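Side-chain contacts in 3-oxoacyl-[acyl-carrier-protein] synthase 2 (Rickettsia rickettsii, PDB 4JGA), which probably catalyses the chain-elongating condensation of fatty acid synthesis, joining an acyl group to malonyl-acyl carrier protein to give a 3-oxoacyl product: residues 264-267 / 268-272; 195-198 / 199-203. One frame throughout, in Å; residues are numbered along the deposited sequence.

Contact 1: residues 264-267 / 268-272; sequences EEYE and HALNR
Ala269 N donates to Glu265 O (3.0 Å) and Leu270 N to Tyr266 O, the i+4 to i pattern of helical N-H donation, which shows the chain turning from the end of strand 257-265 directly into a short helix. Glu264, the last strand residue but one, carries most of the side-chain contact. Arg272 meets its carboxylate side-on with two nitrogens, NE to OE2 (2.8 Å) and NH2 to OE1 (2.8 Å). Both oxygens use their syn lone pairs, and the carboxylate and guanidinium planes are only 7° apart, so the two groups meet nearly flat, edge to edge. His268 ND1 reaches the same OE2 from the anti side at 2.6 Å, with OE2 lying in the imidazole plane. Two protein donors therefore share OE2, while Thr21 also bonds to OE1; this would be expected to stabilise the carboxylate charge. Trp111 packs edge-to-face with the His268 ring.

Glu265 bends back at its second torsion (chi2 -84°), which brings its carboxylate over the start of the helix. OE1 accepts from His268 N (2.8 Å) and OE2 from Glu267 N (3.1 Å), each N-H arriving from above the carboxylate plane. Further along the turn, Leu270 CD1 sits over one face of the Tyr266 ring, offset toward the rim, 3.7 Å from the centroid and 18° off the normal, a CH-pi contact. The arrangement is that of a strand-to-helix junction: a glutamate N-cap opens the helix, and a salt bridge joins the strand's end to Arg272, the first residue beyond the helix.

Contact 2: residues 195-198 / 199-203; sequences AMRM and IKHGY
Water 1 accepts two hydrogen bonds, from Lys200 NZ (2.8 Å) and from Arg197 NE (3.1 Å), and so bridges side chains three residues apart on the last turn of helix 187-200. It lies in the guanidinium plane, at the edge. The two side chains run alongside each other in the same direction, leaving the like-charged NE and NZ 4.2 Å apart, a closeness probably eased by the shared water and by Asp312, which forms a salt bridge with Arg197 NH2 and a long, weak ion pair with Lys200 NZ. Lys200 NZ also bonds to Tyr203 OH of the second subunit.

Lys200 is fully extended, with CG anti to its own N (chi1 -179°), and its CG lies over the centre of one face of the His201 ring. Arg197 O accepts from His201 N, and His201 CD2 packs 3.2 Å from the same oxygen. The imidazole also takes part in the dimer interface: NE2 hydrogen-bonds to Tyr203 OH of the second subunit, and the ring stacks on His201 of that subunit.

Met198 crosses Tyr203 at about a right angle, its SD 3.8 Å from Tyr203 CB. Their backbones meet too, as Tyr203 N donates to Met198 O at 3.0 Å, while Gly202 N donates to Ile199 O at 3.0 Å. Gly202 adopts a positive phi (94°). These two bonds, with Gly202 as the C-prime residue, define a Schellman motif ending the helix, here placed at the interface of the dimer.

In the fold
From the N terminus, contact 2 (195-203) comes first, at the close of helix 187-200, and the chain then enters strand 206-213. Contact 1 (264-272) follows much later, where strand 257-265 passes into helix 266-271 ahead of strand 278-287. Each closes only a local turn, and the two lie in series, neither nesting nor crossing. They nonetheless touch, with centres about 13 Å apart: Ile199 CG2 packs 3.6 Å from Glu265 N. Ala195 and Ile199 touch both strand 206-213 and its antiparallel neighbour 257-265, which places helix 187-200 on the central mixed sheet. The second subunit meets contact 2, whereas within the assembly no other protein chain touches contact 1.

Contact 1: residues 264-267 / 268-272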
loop_
_atom_site.group_PDB
_atom_site.type_symbol
_atom_site.label_atom_id
_atom_site.label_comp_id
_atom_site.label_asym_id
_atom_site.label_seq_id
_atom_site.Cartn_x
_atom_site.Cartn_y
_atom_site.Cartn_z
ATOM N N GLU A 264 11.081 -17.425 -1.370
ATOM C CA GLU A 264 11.773 -18.115 -0.328
ATOM C C GLU A 264 13.276 -17.967 -0.469
ATOM O O GLU A 264 13.821 -17.966 -1.591
ATOM C CB GLU A 264 11.333 -19.570 -0.363
ATOM C CG GLU A 264 11.885 -20.441 0.766
ATOM C CD GLU A 264 11.157 -21.783 0.871
ATOM O OE1 GLU A 264 10.244 -22.041 0.033
ATOM O OE2 GLU A 264 11.496 -22.553 1.804
ATOM N N GLU A 265 13.956 -17.828 0.666
ATOM C CA GLU A 265 15.417 -17.767 0.663
ATOM C C GLU A 265 15.940 -19.119 0.122
ATOM O O GLU A 265 15.415 -20.182 0.451
ATOM C CB GLU A 265 15.950 -17.496 2.063
ATOM C CG GLU A 265 17.444 -17.245 2.128
ATOM C CD GLU A 265 18.278 -18.507 2.200
ATOM O OE1 GLU A 265 17.868 -19.472 2.881
ATOM O OE2 GLU A 265 19.362 -18.538 1.573
ATOM N N TYR A 266 16.961 -19.064 -0.719
ATOM C CA TYR A 266 17.324 -20.230 -1.507
ATOM C C TYR A 266 17.745 -21.426 -0.651
ATOM O O TYR A 266 17.281 -22.515 -0.888
ATOM C CB TYR A 266 18.413 -19.860 -2.524
ATOM C CG TYR A 266 18.764 -20.939 -3.516
ATOM C CD1 TYR A 266 17.817 -21.874 -3.922
ATOM C CD2 TYR A 266 20.034 -21.030 -4.047
ATOM C CE1 TYR A 266 18.119 -22.864 -4.832
ATOM C CE2 TYR A 266 20.362 -22.019 -4.968
ATOM C CZ TYR A 266 19.394 -22.929 -5.371
ATOM O OH TYR A 266 19.678 -23.943 -6.268
ATOM N N GLU A 267 18.651 -21.241 0.306
ATOM C CA GLU A 267 19.103 -22.373 1.135
ATOM C C GLU A 267 17.931 -23.017 1.886
ATOM O O GLU A 267 17.784 -24.246 1.908
ATOM C CB GLU A 267 20.216 -21.997 2.125
ATOM C CG GLU A 267 21.511 -21.484 1.493
ATOM C CD GLU A 267 22.139 -22.426 0.459
ATOM O OE1 GLU A 267 22.280 -23.614 0.769
ATOM O OE2 GLU A 267 22.499 -22.003 -0.683
ATOM N N HIS A 268 17.100 -22.164 2.480
ATOM C CA HIS A 268 15.863 -22.567 3.144
ATOM C C HIS A 268 14.975 -23.451 2.254
ATOM O O HIS A 268 14.566 -24.544 2.670
ATOM C CB HIS A 268 15.107 -21.316 3.532
ATOM C CG HIS A 268 13.982 -21.546 4.479
ATOM N ND1 HIS A 268 12.721 -21.897 4.056
ATOM C CD2 HIS A 268 13.909 -21.396 5.819
ATOM C CE1 HIS A 268 11.929 -22.000 5.110
ATOM N NE2 HIS A 268 12.619 -21.680 6.184
ATOM N N ALA A 269 14.762 -23.021 1.019
ATOM C CA ALA A 269 14.044 -23.820 0.033
ATOM C C ALA A 269 14.721 -25.181 -0.233
ATOM O O ALA A 269 14.062 -26.229 -0.182
ATOM C CB ALA A 269 13.881 -23.060 -1.262
ATOM N N LEU A 270 16.025 -25.153 -0.498
ATOM C CA LEU A 270 16.774 -26.389 -0.745
ATOM C C LEU A 270 16.744 -27.339 0.438
ATOM O O LEU A 270 16.543 -28.524 0.266
ATOM C CB LEU A 270 18.235 -26.111 -1.091
ATOM C CG LEU A 270 18.459 -25.383 -2.408
ATOM C CD1 LEU A 270 19.935 -24.986 -2.529
ATOM C CD2 LEU A 270 17.997 -26.242 -3.581
ATOM N N ASN A 271 16.944 -26.800 1.633
ATOM C CA ASN A 271 16.967 -27.605 2.840
ATOM C C ASN A 271 15.693 -28.383 3.091
ATOM O O ASN A 271 15.775 -29.453 3.699
ATOM C CB ASN A 271 17.266 -26.758 4.069
ATOM C CG ASN A 271 18.726 -26.338 4.143
ATOM O OD1 ASN A 271 19.598 -26.909 3.471
ATOM N ND2 ASN A 271 19.000 -25.325 4.948
ATOM N N ARG A 272 14.538 -27.858 2.663
ATOM C CA ARG A 272 13.270 -28.561 2.869
ATOM C C ARG A 272 12.770 -29.276 1.624
ATOM O O ARG A 272 11.682 -29.805 1.625
ATOM C CB ARG A 272 12.193 -27.601 3.396
ATOM C CG ARG A 272 11.580 -26.688 2.362
ATOM C CD ARG A 272 10.563 -25.768 3.047
ATOM N NE ARG A 272 9.976 -24.845 2.098
ATOM C CZ ARG A 272 8.957 -25.135 1.284
ATOM N NH1 ARG A 272 8.352 -26.331 1.312
ATOM N NH2 ARG A 272 8.537 -24.230 0.438
#

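Contact 2: residues 195-198 / 199-203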
loop_
_atom_site.group_PDB
_atom_site.type_symbol
_atom_site.label_atom_id
_atom_site.label_comp_id
_atom_site.label_asym_id
_atom_site.label_seq_id
_atom_site.Cartn_x
_atom_site.Cartn_y
_atom_site.Cartn_z
ATOM N N ALA A 195 8.868 -7.925 -1.627
ATOM C CA ALA A 195 8.981 -9.180 -0.900
ATOM C C ALA A 195 10.362 -9.843 -1.144
ATOM O O ALA A 195 10.980 -10.401 -0.224
ATOM C CB ALA A 195 7.862 -10.097 -1.305
ATOM N N MET A 196 10.859 -9.762 -2.371
ATOM C CA MET A 196 12.180 -10.291 -2.676
ATOM C C MET A 196 13.258 -9.561 -1.877
ATOM O O MET A 196 14.148 -10.173 -1.329
ATOM C CB MET A 196 12.451 -10.207 -4.166
ATOM C CG MET A 196 13.828 -10.652 -4.586
ATOM S SD MET A 196 14.968 -9.263 -4.543
ATOM C CE MET A 196 14.486 -8.378 -6.000
ATOM N N ARG A 197 13.149 -8.240 -1.819
ATOM C CA ARG A 197 14.117 -7.414 -1.110
ATOM C C ARG A 197 14.094 -7.767 0.382
ATOM O O ARG A 197 15.133 -7.813 1.024
ATOM C CB ARG A 197 13.814 -5.939 -1.315
ATOM C CG ARG A 197 14.093 -5.425 -2.732
ATOM C CD ARG A 197 15.543 -5.122 -2.958
ATOM N NE ARG A 197 15.938 -4.851 -4.341
ATOM C CZ ARG A 197 15.753 -3.702 -5.000
ATOM N NH1 ARG A 197 15.148 -2.639 -4.451
ATOM N NH2 ARG A 197 16.175 -3.620 -6.258
ATOM N N MET A 198 12.910 -8.017 0.909
ATOM C CA MET A 198 12.780 -8.413 2.300
ATOM C C MET A 198 13.602 -9.689 2.629
ATOM O O MET A 198 14.286 -9.747 3.659
ATOM C CB MET A 198 11.320 -8.615 2.619
ATOM C CG MET A 198 11.021 -8.913 4.065
ATOM S SD MET A 198 10.603 -7.414 4.970
ATOM C CE MET A 198 9.024 -7.106 4.142
ATOM N N ILE A 199 13.534 -10.681 1.739
ATOM C CA ILE A 199 14.261 -11.922 1.881
ATOM C C ILE A 199 15.737 -11.694 1.602
ATOM O O ILE A 199 16.576 -12.149 2.372
ATOM C CB ILE A 199 13.691 -13.004 0.962
ATOM C CG1 ILE A 199 12.253 -13.325 1.396
ATOM C CG2 ILE A 199 14.533 -14.274 1.048
ATOM C CD1 ILE A 199 11.493 -14.262 0.484
ATOM N N LYS A 200 16.037 -10.950 0.546
ATOM C CA LYS A 200 17.420 -10.647 0.141
ATOM C C LYS A 200 18.218 -10.098 1.292
ATOM O O LYS A 200 19.372 -10.485 1.493
ATOM C CB LYS A 200 17.439 -9.631 -0.991
ATOM C CG LYS A 200 18.799 -9.238 -1.518
ATOM C CD LYS A 200 18.636 -8.241 -2.669
ATOM C CE LYS A 200 19.970 -7.751 -3.206
ATOM N NZ LYS A 200 19.717 -6.611 -4.135
ATOM N N HIS A 201 17.602 -9.221 2.071
ATOM C CA HIS A 201 18.319 -8.538 3.151
ATOM C C HIS A 201 18.098 -9.172 4.502
ATOM O O HIS A 201 18.486 -8.617 5.498
ATOM C CB HIS A 201 17.980 -7.030 3.121
ATOM C CG HIS A 201 18.395 -6.368 1.847
ATOM N ND1 HIS A 201 19.712 -6.310 1.450
ATOM C CD2 HIS A 201 17.676 -5.825 0.835
ATOM C CE1 HIS A 201 19.798 -5.720 0.273
ATOM N NE2 HIS A 201 18.575 -5.435 -0.129
ATOM N N GLY A 202 17.457 -10.338 4.556
ATOM C CA GLY A 202 17.501 -11.159 5.769
ATOM C C GLY A 202 16.362 -10.973 6.762
ATOM O O GLY A 202 16.382 -11.553 7.837
ATOM N N TYR A 203 15.345 -10.210 6.381
ATOM C CA TYR A 203 14.250 -9.918 7.289
ATOM C C TYR A 203 13.140 -10.963 7.292
ATOM O O TYR A 203 12.239 -10.894 8.115
ATOM C CB TYR A 203 13.662 -8.542 6.959
ATOM C CG TYR A 203 14.698 -7.445 6.968
ATOM C CD1 TYR A 203 15.386 -7.122 8.127
ATOM C CD2 TYR A 203 15.005 -6.752 5.806
ATOM C CE1 TYR A 203 16.354 -6.116 8.136
ATOM C CE2 TYR A 203 15.946 -5.737 5.802
ATOM C CZ TYR A 203 16.619 -5.422 6.957
ATOM O OH TYR A 203 17.564 -4.441 6.902
HETATM O O HOH W 1 17.510 -7.084 -5.761
#